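Local coordinates for endoglucanase (Clostridium thermocellum, PDB 2YIK), which probably hydrolyses internal beta-1,4 linkages of cellulose, as a glycoside hydrolase family 9 endoglucanase with a dockerin domain typical of cellulosomal enzymes, at residues A[107-115]-A[160-170]; A[219-230]-A[242-252]. All coordinates share one frame; numbering follows the deposited sequence.

Contact 1 of 2, residues A[107-115]-A[160-170]. With ZN (zinc ion), chain E; CA (calcium ion), chain D.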
loop_
_atom_site.group_PDB
_atom_site.type_symbol
_atom_site.label_atom_id
_atom_site.label_comp_id
_atom_site.label_asym_id
_atom_site.label_seq_id
_atom_site.Cartn_x
_atom_site.Cartn_y
_atom_site.Cartn_z
ATOM N N LYS A 107 -25.655 -2.777 -14.910
ATOM C CA LYS A 107 -24.932 -2.615 -13.656
ATOM C C LYS A 107 -23.507 -3.152 -13.760
ATOM O O LYS A 107 -23.230 -4.016 -14.570
ATOM C CB LYS A 107 -25.690 -3.340 -12.541
ATOM C CG LYS A 107 -27.004 -2.671 -12.166
ATOM C CD LYS A 107 -28.068 -3.691 -11.817
ATOM C CE LYS A 107 -29.345 -3.025 -11.289
ATOM N NZ LYS A 107 -29.397 -1.568 -11.615
ATOM N N VAL A 108 -22.586 -2.615 -12.972
ATOM C CA VAL A 108 -21.223 -3.131 -12.997
ATOM C C VAL A 108 -20.832 -3.484 -11.572
ATOM O O VAL A 108 -21.387 -2.941 -10.614
ATOM C CB VAL A 108 -20.219 -2.114 -13.577
ATOM C CG1 VAL A 108 -20.567 -1.815 -15.036
ATOM C CG2 VAL A 108 -20.215 -0.854 -12.745
ATOM N N ASP A 109 -19.884 -4.404 -11.438
ATOM C CA ASP A 109 -19.419 -4.849 -10.134
ATOM C C ASP A 109 -18.069 -4.229 -9.754
ATOM O O ASP A 109 -17.027 -4.611 -10.285
ATOM C CB ASP A 109 -19.311 -6.378 -10.137
ATOM C CG ASP A 109 -18.897 -6.946 -8.791
ATOM O OD1 ASP A 109 -18.680 -6.168 -7.833
ATOM O OD2 ASP A 109 -18.786 -8.188 -8.692
ATOM N N VAL A 110 -18.090 -3.256 -8.846
ATOM C CA VAL A 110 -16.851 -2.630 -8.392
ATOM C C VAL A 110 -16.709 -2.874 -6.889
ATOM O O VAL A 110 -16.178 -2.045 -6.147
ATOM C CB VAL A 110 -16.809 -1.105 -8.685
ATOM C CG1 VAL A 110 -16.717 -0.866 -10.186
ATOM C CG2 VAL A 110 -18.023 -0.422 -8.110
ATOM N N SER A 111 -17.186 -4.039 -6.459
ATOM C CA SER A 111 -17.127 -4.438 -5.063
ATOM C C SER A 111 -15.797 -5.120 -4.754
ATOM O O SER A 111 -15.066 -5.536 -5.657
ATOM C CB SER A 111 -18.267 -5.405 -4.736
ATOM O OG SER A 111 -18.022 -6.687 -5.294
ATOM N N GLY A 112 -15.496 -5.227 -3.466
ATOM C CA GLY A 112 -14.267 -5.870 -3.042
ATOM C C GLY A 112 -13.217 -4.900 -2.546
ATOM O O GLY A 112 -13.491 -3.719 -2.347
ATOM N N GLY A 113 -12.007 -5.399 -2.344
ATOM C CA GLY A 113 -10.953 -4.526 -1.870
ATOM C C GLY A 113 -11.086 -4.162 -0.400
ATOM O O GLY A 113 -11.751 -4.858 0.374
ATOM N N PHE A 114 -10.492 -3.031 -0.031
ATOM C CA PHE A 114 -10.468 -2.599 1.360
ATOM C C PHE A 114 -10.896 -1.157 1.592
ATOM O O PHE A 114 -10.650 -0.299 0.746
ATOM C CB PHE A 114 -9.040 -2.760 1.897
ATOM C CG PHE A 114 -8.505 -4.167 1.811
ATOM C CD1 PHE A 114 -8.056 -4.684 0.600
ATOM C CD2 PHE A 114 -8.440 -4.971 2.947
ATOM C CE1 PHE A 114 -7.550 -5.982 0.520
ATOM C CE2 PHE A 114 -7.936 -6.271 2.883
ATOM C CZ PHE A 114 -7.489 -6.779 1.667
ATOM N N HIS A 115 -11.536 -0.908 2.739
ATOM C CA HIS A 115 -11.937 0.444 3.130
ATOM C C HIS A 115 -10.598 1.126 3.315
ATOM O O HIS A 115 -9.605 0.496 3.655
ATOM C CB HIS A 115 -12.668 0.455 4.467
ATOM C CG HIS A 115 -13.932 -0.331 4.470
ATOM N ND1 HIS A 115 -14.278 -1.166 5.511
ATOM C CD2 HIS A 115 -14.948 -0.399 3.580
ATOM C CE1 HIS A 115 -15.451 -1.713 5.262
ATOM N NE2 HIS A 115 -15.881 -1.264 4.095
ATOM N N TYR A 160 -7.095 -10.444 -2.353
ATOM C CA TYR A 160 -8.265 -9.598 -2.200
ATOM C C TYR A 160 -8.024 -8.206 -2.787
ATOM O O TYR A 160 -8.937 -7.618 -3.371
ATOM C CB TYR A 160 -8.671 -9.490 -0.726
ATOM C CG TYR A 160 -10.168 -9.310 -0.528
ATOM C CD1 TYR A 160 -11.053 -10.364 -0.771
ATOM C CD2 TYR A 160 -10.696 -8.087 -0.110
ATOM C CE1 TYR A 160 -12.426 -10.209 -0.604
ATOM C CE2 TYR A 160 -12.068 -7.920 0.064
ATOM C CZ TYR A 160 -12.929 -8.984 -0.188
ATOM O OH TYR A 160 -14.290 -8.826 -0.037
ATOM N N PHE A 161 -6.808 -7.679 -2.633
ATOM C CA PHE A 161 -6.462 -6.359 -3.187
ATOM C C PHE A 161 -6.469 -6.416 -4.712
ATOM O O PHE A 161 -7.183 -5.677 -5.380
ATOM C CB PHE A 161 -5.044 -5.917 -2.789
ATOM C CG PHE A 161 -4.971 -5.071 -1.549
ATOM C CD1 PHE A 161 -5.512 -3.785 -1.517
ATOM C CD2 PHE A 161 -4.299 -5.540 -0.428
ATOM C CE1 PHE A 161 -5.374 -2.983 -0.379
ATOM C CE2 PHE A 161 -4.156 -4.754 0.705
ATOM C CZ PHE A 161 -4.694 -3.469 0.734
ATOM N N ASN A 162 -5.642 -7.306 -5.249
ATOM C CA ASN A 162 -5.492 -7.439 -6.685
ATOM C C ASN A 162 -6.692 -7.980 -7.470
ATOM O O ASN A 162 -6.855 -7.641 -8.642
ATOM C CB ASN A 162 -4.228 -8.250 -6.983
ATOM C CG ASN A 162 -2.964 -7.531 -6.523
ATOM O OD1 ASN A 162 -2.371 -7.868 -5.488
ATOM N ND2 ASN A 162 -2.552 -6.524 -7.285
ATOM N N ASP A 163 -7.526 -8.812 -6.854
ATOM C CA ASP A 163 -8.695 -9.306 -7.577
ATOM C C ASP A 163 -9.656 -8.133 -7.743
ATOM O O ASP A 163 -10.404 -8.057 -8.717
ATOM C CB ASP A 163 -9.378 -10.455 -6.825
ATOM C CG ASP A 163 -8.530 -11.716 -6.798
ATOM O OD1 ASP A 163 -7.652 -11.858 -7.669
ATOM O OD2 ASP A 163 -8.747 -12.575 -5.917
ATOM N N TYR A 164 -9.615 -7.213 -6.778
ATOM C CA TYR A 164 -10.450 -6.021 -6.807
ATOM C C TYR A 164 -9.982 -5.142 -7.971
ATOM O O TYR A 164 -10.797 -4.672 -8.762
ATOM C CB TYR A 164 -10.334 -5.276 -5.470
ATOM C CG TYR A 164 -10.849 -3.849 -5.452
ATOM C CD1 TYR A 164 -12.176 -3.549 -5.758
ATOM C CD2 TYR A 164 -10.010 -2.801 -5.068
ATOM C CE1 TYR A 164 -12.657 -2.237 -5.676
ATOM C CE2 TYR A 164 -10.471 -1.493 -4.984
ATOM C CZ TYR A 164 -11.795 -1.212 -5.288
ATOM O OH TYR A 164 -12.250 0.089 -5.200
ATOM N N PHE A 165 -8.670 -4.942 -8.082
ATOM C CA PHE A 165 -8.118 -4.133 -9.165
ATOM C C PHE A 165 -8.520 -4.734 -10.518
ATOM O O PHE A 165 -8.986 -4.030 -11.414
ATOM C CB PHE A 165 -6.583 -4.066 -9.079
ATOM C CG PHE A 165 -6.052 -3.448 -7.804
ATOM C CD1 PHE A 165 -6.723 -2.402 -7.176
ATOM C CD2 PHE A 165 -4.850 -3.897 -7.255
ATOM C CE1 PHE A 165 -6.206 -1.810 -6.018
ATOM C CE2 PHE A 165 -4.325 -3.315 -6.100
ATOM C CZ PHE A 165 -5.002 -2.268 -5.479
ATOM N N MET A 166 -8.346 -6.042 -10.663
ATOM C CA MET A 166 -8.687 -6.703 -11.916
ATOM C C MET A 166 -10.159 -6.588 -12.300
ATOM O O MET A 166 -10.468 -6.309 -13.460
ATOM C CB MET A 166 -8.223 -8.166 -11.888
ATOM C CG MET A 166 -6.692 -8.272 -11.970
ATOM S SD MET A 166 -5.960 -9.918 -12.094
ATOM C CE MET A 166 -5.840 -10.383 -10.357
ATOM N N ARG A 167 -11.062 -6.789 -11.344
ATOM C CA ARG A 167 -12.498 -6.667 -11.611
ATOM C C ARG A 167 -12.826 -5.229 -12.025
ATOM O O ARG A 167 -13.753 -4.987 -12.794
ATOM C CB ARG A 167 -13.325 -7.008 -10.360
ATOM C CG ARG A 167 -13.531 -8.487 -10.080
ATOM C CD ARG A 167 -14.607 -8.684 -9.011
ATOM N NE ARG A 167 -14.246 -8.006 -7.779
ATOM C CZ ARG A 167 -13.473 -8.527 -6.833
ATOM N NH1 ARG A 167 -12.982 -9.750 -6.970
ATOM N NH2 ARG A 167 -13.172 -7.810 -5.761
ATOM N N CYS A 168 -12.059 -4.275 -11.504
ATOM C CA CYS A 168 -12.281 -2.860 -11.804
ATOM C C CYS A 168 -11.623 -2.393 -13.097
ATOM O O CYS A 168 -11.784 -1.242 -13.509
ATOM C CB CYS A 168 -11.804 -1.998 -10.631
ATOM S SG CYS A 168 -12.893 -2.071 -9.173
ATOM N N THR A 169 -10.870 -3.284 -13.731
ATOM C CA THR A 169 -10.219 -2.947 -14.984
ATOM C C THR A 169 -11.074 -3.524 -16.105
ATOM O O THR A 169 -11.098 -4.739 -16.315
ATOM C CB THR A 169 -8.795 -3.538 -15.075
ATOM O OG1 THR A 169 -8.033 -3.138 -13.926
ATOM C CG2 THR A 169 -8.093 -3.041 -16.340
ATOM N N PHE A 170 -11.787 -2.646 -16.801
ATOM C CA PHE A 170 -12.655 -3.039 -17.905
ATOM C C PHE A 170 -11.859 -2.989 -19.209
ATOM O O PHE A 170 -11.478 -1.911 -19.678
ATOM C CB PHE A 170 -13.864 -2.102 -17.942
ATOM C CG PHE A 170 -14.693 -2.158 -16.693
ATOM C CD1 PHE A 170 -14.332 -1.410 -15.573
ATOM C CD2 PHE A 170 -15.773 -3.031 -16.593
ATOM C CE1 PHE A 170 -15.032 -1.532 -14.373
ATOM C CE2 PHE A 170 -16.482 -3.159 -15.399
ATOM C CZ PHE A 170 -16.107 -2.411 -14.286
HETATM ZN ZN ZN E . -17.411 -2.139 2.694
HETATM CA CA CA D . -23.515 -6.118 -15.704
HETATM O O HOH W 1 -16.292 -5.868 -12.402
HETATM O O HOH W 2 -11.592 -8.234 -3.657
#

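Contact 2 of 2, residues A[219-230]-A[242-252]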
loop_
_atom_site.group_PDB
_atom_site.type_symbol
_atom_site.label_atom_id
_atom_site.label_comp_id
_atom_site.label_asym_id
_atom_site.label_seq_id
_atom_site.Cartn_x
_atom_site.Cartn_y
_atom_site.Cartn_z
ATOM N N ILE A 219 -3.249 4.668 -12.334
ATOM C CA ILE A 219 -3.134 3.561 -13.285
ATOM C C ILE A 219 -1.799 2.840 -13.059
ATOM O O ILE A 219 -1.753 1.615 -12.968
ATOM C CB ILE A 219 -3.207 4.051 -14.770
ATOM C CG1 ILE A 219 -4.642 4.432 -15.166
ATOM C CG2 ILE A 219 -2.832 2.915 -15.707
ATOM C CD1 ILE A 219 -5.396 5.139 -14.105
ATOM N N SER A 220 -0.721 3.613 -12.950
ATOM C CA SER A 220 0.612 3.057 -12.731
ATOM C C SER A 220 0.755 2.402 -11.360
ATOM O O SER A 220 1.349 1.333 -11.242
ATOM C CB SER A 220 1.678 4.144 -12.885
ATOM O OG SER A 220 1.688 4.653 -14.207
ATOM N N ALA A 221 0.214 3.045 -10.327
ATOM C CA ALA A 221 0.300 2.495 -8.981
ATOM C C ALA A 221 -0.359 1.127 -8.978
ATOM O O ALA A 221 0.146 0.189 -8.360
ATOM C CB ALA A 221 -0.387 3.419 -7.976
ATOM N N THR A 222 -1.476 1.011 -9.693
ATOM C CA THR A 222 -2.196 -0.254 -9.769
ATOM C C THR A 222 -1.431 -1.299 -10.581
ATOM O O THR A 222 -1.362 -2.458 -10.183
ATOM C CB THR A 222 -3.607 -0.076 -10.380
ATOM O OG1 THR A 222 -4.329 0.908 -9.632
ATOM C CG2 THR A 222 -4.381 -1.398 -10.326
ATOM N N ALA A 223 -0.855 -0.894 -11.710
ATOM C CA ALA A 223 -0.097 -1.831 -12.532
ATOM C C ALA A 223 1.080 -2.399 -11.740
ATOM O O ALA A 223 1.415 -3.574 -11.877
ATOM C CB ALA A 223 0.406 -1.145 -13.814
ATOM N N ALA A 224 1.699 -1.563 -10.909
ATOM C CA ALA A 224 2.832 -2.001 -10.102
ATOM C C ALA A 224 2.403 -3.140 -9.187
ATOM O O ALA A 224 3.055 -4.177 -9.141
ATOM C CB ALA A 224 3.388 -0.839 -9.278
ATOM N N SER A 225 1.297 -2.939 -8.475
ATOM C CA SER A 225 0.760 -3.944 -7.560
ATOM C C SER A 225 0.527 -5.286 -8.256
ATOM O O SER A 225 0.865 -6.345 -7.721
ATOM C CB SER A 225 -0.563 -3.462 -6.956
ATOM O OG SER A 225 -1.068 -4.420 -6.045
ATOM N N LEU A 226 -0.068 -5.233 -9.443
ATOM C CA LEU A 226 -0.343 -6.439 -10.210
ATOM C C LEU A 226 0.940 -7.115 -10.684
ATOM O O LEU A 226 1.004 -8.342 -10.744
ATOM C CB LEU A 226 -1.255 -6.108 -11.394
ATOM C CG LEU A 226 -2.686 -5.813 -10.943
ATOM C CD1 LEU A 226 -3.460 -5.082 -12.025
ATOM C CD2 LEU A 226 -3.357 -7.127 -10.574
ATOM N N ALA A 227 1.957 -6.324 -11.018
ATOM C CA ALA A 227 3.235 -6.882 -11.447
ATOM C C ALA A 227 3.869 -7.580 -10.242
ATOM O O ALA A 227 4.476 -8.638 -10.374
ATOM C CB ALA A 227 4.152 -5.785 -11.969
ATOM N N ILE A 228 3.721 -6.979 -9.067
ATOM C CA ILE A 228 4.244 -7.561 -7.835
ATOM C C ILE A 228 3.477 -8.855 -7.532
ATOM O O ILE A 228 4.060 -9.828 -7.049
ATOM C CB ILE A 228 4.094 -6.569 -6.652
ATOM C CG1 ILE A 228 5.043 -5.384 -6.869
ATOM C CG2 ILE A 228 4.379 -7.269 -5.314
ATOM C CD1 ILE A 228 4.812 -4.228 -5.944
ATOM N N ASN A 229 2.176 -8.861 -7.829
ATOM C CA ASN A 229 1.335 -10.030 -7.591
ATOM C C ASN A 229 1.869 -11.183 -8.441
ATOM O O ASN A 229 1.924 -12.331 -7.993
ATOM C CB ASN A 229 -0.123 -9.734 -7.963
ATOM C CG ASN A 229 -1.114 -10.532 -7.131
ATOM O OD1 ASN A 229 -2.161 -10.963 -7.628
ATOM N ND2 ASN A 229 -0.800 -10.721 -5.857
ATOM N N TYR A 230 2.260 -10.870 -9.674
ATOM C CA TYR A 230 2.819 -11.881 -10.552
ATOM C C TYR A 230 4.080 -12.431 -9.892
ATOM O O TYR A 230 4.251 -13.648 -9.774
ATOM C CB TYR A 230 3.177 -11.288 -11.918
ATOM C CG TYR A 230 4.168 -12.133 -12.685
ATOM C CD1 TYR A 230 3.759 -13.248 -13.417
ATOM C CD2 TYR A 230 5.532 -11.850 -12.628
ATOM C CE1 TYR A 230 4.694 -14.063 -14.079
ATOM C CE2 TYR A 230 6.468 -12.655 -13.276
ATOM C CZ TYR A 230 6.043 -13.753 -13.999
ATOM O OH TYR A 230 6.981 -14.519 -14.649
ATOM N N ALA A 242 -0.008 -15.245 -14.213
ATOM C CA ALA A 242 -0.058 -14.822 -15.610
ATOM C C ALA A 242 -1.173 -13.815 -15.803
ATOM O O ALA A 242 -1.015 -12.839 -16.536
ATOM C CB ALA A 242 -0.284 -16.026 -16.530
ATOM N N LYS A 243 -2.309 -14.056 -15.158
ATOM C CA LYS A 243 -3.432 -13.136 -15.283
ATOM C C LYS A 243 -3.067 -11.767 -14.705
ATOM O O LYS A 243 -3.352 -10.733 -15.317
ATOM C CB LYS A 243 -4.666 -13.692 -14.580
ATOM C CG LYS A 243 -5.857 -12.765 -14.655
ATOM C CD LYS A 243 -7.141 -13.537 -14.422
ATOM C CE LYS A 243 -8.256 -12.638 -13.920
ATOM N NZ LYS A 243 -8.798 -13.199 -12.635
ATOM N N SER A 244 -2.426 -11.768 -13.537
ATOM C CA SER A 244 -2.012 -10.524 -12.884
ATOM C C SER A 244 -1.069 -9.749 -13.797
ATOM O O SER A 244 -1.239 -8.548 -14.003
ATOM C CB SER A 244 -1.301 -10.819 -11.556
ATOM O OG SER A 244 -2.151 -11.520 -10.665
ATOM N N LEU A 245 -0.079 -10.445 -14.348
ATOM C CA LEU A 245 0.887 -9.815 -15.238
ATOM C C LEU A 245 0.217 -9.267 -16.494
ATOM O O LEU A 245 0.588 -8.203 -16.987
ATOM C CB LEU A 245 1.986 -10.806 -15.626
ATOM C CG LEU A 245 3.120 -10.246 -16.497
ATOM C CD1 LEU A 245 3.771 -9.055 -15.824
ATOM C CD2 LEU A 245 4.156 -11.336 -16.744
ATOM N N ASP A 246 -0.769 -9.992 -17.013
ATOM C CA ASP A 246 -1.471 -9.542 -18.209
ATOM C C ASP A 246 -2.195 -8.220 -17.924
ATOM O O ASP A 246 -2.129 -7.277 -18.721
ATOM C CB ASP A 246 -2.471 -10.601 -18.677
ATOM C CG ASP A 246 -3.332 -10.117 -19.821
ATOM O OD1 ASP A 246 -2.785 -9.669 -20.836
ATOM O OD2 ASP A 246 -4.567 -10.184 -19.713
ATOM N N TYR A 247 -2.884 -8.149 -16.791
ATOM C CA TYR A 247 -3.578 -6.923 -16.417
ATOM C C TYR A 247 -2.569 -5.801 -16.130
ATOM O O TYR A 247 -2.793 -4.646 -16.499
ATOM C CB TYR A 247 -4.467 -7.157 -15.186
ATOM C CG TYR A 247 -5.849 -7.698 -15.501
ATOM C CD1 TYR A 247 -6.047 -9.043 -15.827
ATOM C CD2 TYR A 247 -6.964 -6.858 -15.471
ATOM C CE1 TYR A 247 -7.331 -9.539 -16.111
ATOM C CE2 TYR A 247 -8.246 -7.336 -15.753
ATOM C CZ TYR A 247 -8.424 -8.676 -16.071
ATOM O OH TYR A 247 -9.692 -9.140 -16.349
ATOM N N ALA A 248 -1.457 -6.139 -15.483
ATOM C CA ALA A 248 -0.431 -5.145 -15.165
ATOM C C ALA A 248 0.108 -4.470 -16.430
ATOM O O ALA A 248 0.175 -3.238 -16.509
ATOM C CB ALA A 248 0.721 -5.794 -14.382
ATOM N N LYS A 249 0.487 -5.282 -17.416
ATOM C CA LYS A 249 1.019 -4.769 -18.678
ATOM C C LYS A 249 0.004 -3.902 -19.422
ATOM O O LYS A 249 0.373 -2.908 -20.042
ATOM C CB LYS A 249 1.420 -5.920 -19.600
ATOM C CG LYS A 249 2.580 -6.786 -19.147
ATOM C CD LYS A 249 2.573 -8.059 -19.992
ATOM C CE LYS A 249 3.936 -8.715 -20.093
ATOM N NZ LYS A 249 3.891 -9.905 -21.032
ATOM N N ALA A 250 -1.265 -4.296 -19.376
ATOM C CA ALA A 250 -2.326 -3.553 -20.052
ATOM C C ALA A 250 -2.509 -2.188 -19.407
ATOM O O ALA A 250 -2.639 -1.178 -20.098
ATOM C CB ALA A 250 -3.634 -4.340 -19.999
ATOM N N LEU A 251 -2.526 -2.161 -18.079
ATOM C CA LEU A 251 -2.673 -0.905 -17.362
ATOM C C LEU A 251 -1.471 -0.011 -17.674
ATOM O O LEU A 251 -1.639 1.166 -17.999
ATOM C CB LEU A 251 -2.792 -1.161 -15.856
ATOM C CG LEU A 251 -4.152 -1.704 -15.408
ATOM C CD1 LEU A 251 -4.047 -2.325 -14.023
ATOM C CD2 LEU A 251 -5.175 -0.572 -15.421
ATOM N N PHE A 252 -0.263 -0.572 -17.615
ATOM C CA PHE A 252 0.927 0.227 -17.902
ATOM C C PHE A 252 0.882 0.784 -19.319
ATOM O O PHE A 252 1.276 1.930 -19.549
ATOM C CB PHE A 252 2.215 -0.585 -17.744
ATOM C CG PHE A 252 3.470 0.249 -17.875
ATOM C CD1 PHE A 252 3.999 0.918 -16.771
ATOM C CD2 PHE A 252 4.097 0.398 -19.113
ATOM C CE1 PHE A 252 5.138 1.728 -16.898
ATOM C CE2 PHE A 252 5.231 1.204 -19.250
ATOM C CZ PHE A 252 5.752 1.870 -18.139
#

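Contact 1 of 2, residues A[107-115]-A[160-170]
The carbonyl oxygen of S111 is gripped by the guanidinium group of R167: NH2 gives a good hydrogen bond to S111 O at 3.0 Å, and NE adds a weak one. S111 O lies close to the guanidinium plane, and a bend at chi3 (-58°) turns the arginine head back toward this loop. One water accepts from R167 NH2 and G113 N and donates to Y160 O; another bridges D109 O and R167 O. The loop thus offers mainly backbone atoms to these links. On its own side, D109 OD1 accepts from S111 N at 2.9 Å, an Asx turn, and from S111 OG at 2.7 Å. Within the family 9 catalytic domain, this strand-and-loop links a calcium site (K107 O with D101, D103 and D105) to a zinc site (H115 NE2 with C56, C72 and H73). Glycine suits the two positions after S111: a CB on G112 would run into R167 NH2, one on G113 into Y164 CD2. G113 CA sits over the Y164 ring face, 4.0 Å from the centroid. F114, Y160 and F161 form an aromatic cluster. F161 covers one face of F114 obliquely, centroids 4.0 Å apart, and the edge of Y160 meets the opposite face, a T-shaped pair at 81°; Y160 OH bonds to C56 O. F170 CZ meets V108 CB and the V110 CG1 methyl, and V110 CB lies 4.1 Å from C168 SG.

Contact 2 of 2, residues A[219-230]-A[242-252]
This is the packing face of an antiparallel helical hairpin, helix 216-233 followed by helix 238-257, consistent with the (alpha/alpha)6 barrel of family 9 glycoside hydrolases. The segment axes pass 7.6 Å apart at 155°, an approach made possible by small residues in the middle: A223 and A248 have their CA atoms 4.2 Å apart, and the methyl of A248 rests on A223 O and against L226 CB. Along one flank of the alanine pair two leucines pack as knobs into holes. L226 enters the space bounded by S244, Y247, A248 and L251; L251 sits likewise among I219, T222, A223 and L226. Their side chains cross at about a right angle, and the two CD1 methyls touch tightly at 3.5 Å. Leucine, branched one carbon out from CB, can reach past its own helix and spread its methyls in such a hole, whereas the beta-branched T222 lends its CG2 to the wall, 3.8 Å from L251 CD1, and turns OG1 to I218 O of its own helix. Toward the turn that joins the two helices, S244 OG lies 3.1 Å from N229 OD1, but Y240 O competes for the same proton. Beyond it, Y230 has CG anti to its backbone N (chi1 160°), which lays the ring alongside L245; the CD2 methyl of L245 stands over the ring face, 3.9 Å from the centroid and 13° off its normal.

From the N terminus, the chain passes residues 107-115 between a calcium and a zinc site, then builds helix 124-140 and enters helix 151-167, whose C-terminal part returns to that loop and closes contact 1 across 44 residues. Beyond strands 169-171, 177-184 and 206-209, contact 2 opens; 11 residues separate its segments, mostly the helix ends that flank the turn at 234-237, so it closes a helical hairpin. The two loops follow in series, neither nested nor crossing. They meet through helix 151-167, where F165 packs on T222 and S225, and N162 on L226 and N229. Helix 124-140 also borders both, contacting F161 of contact 1 and T222 of contact 2. Metal-bound loop and helical hairpin are thereby joined.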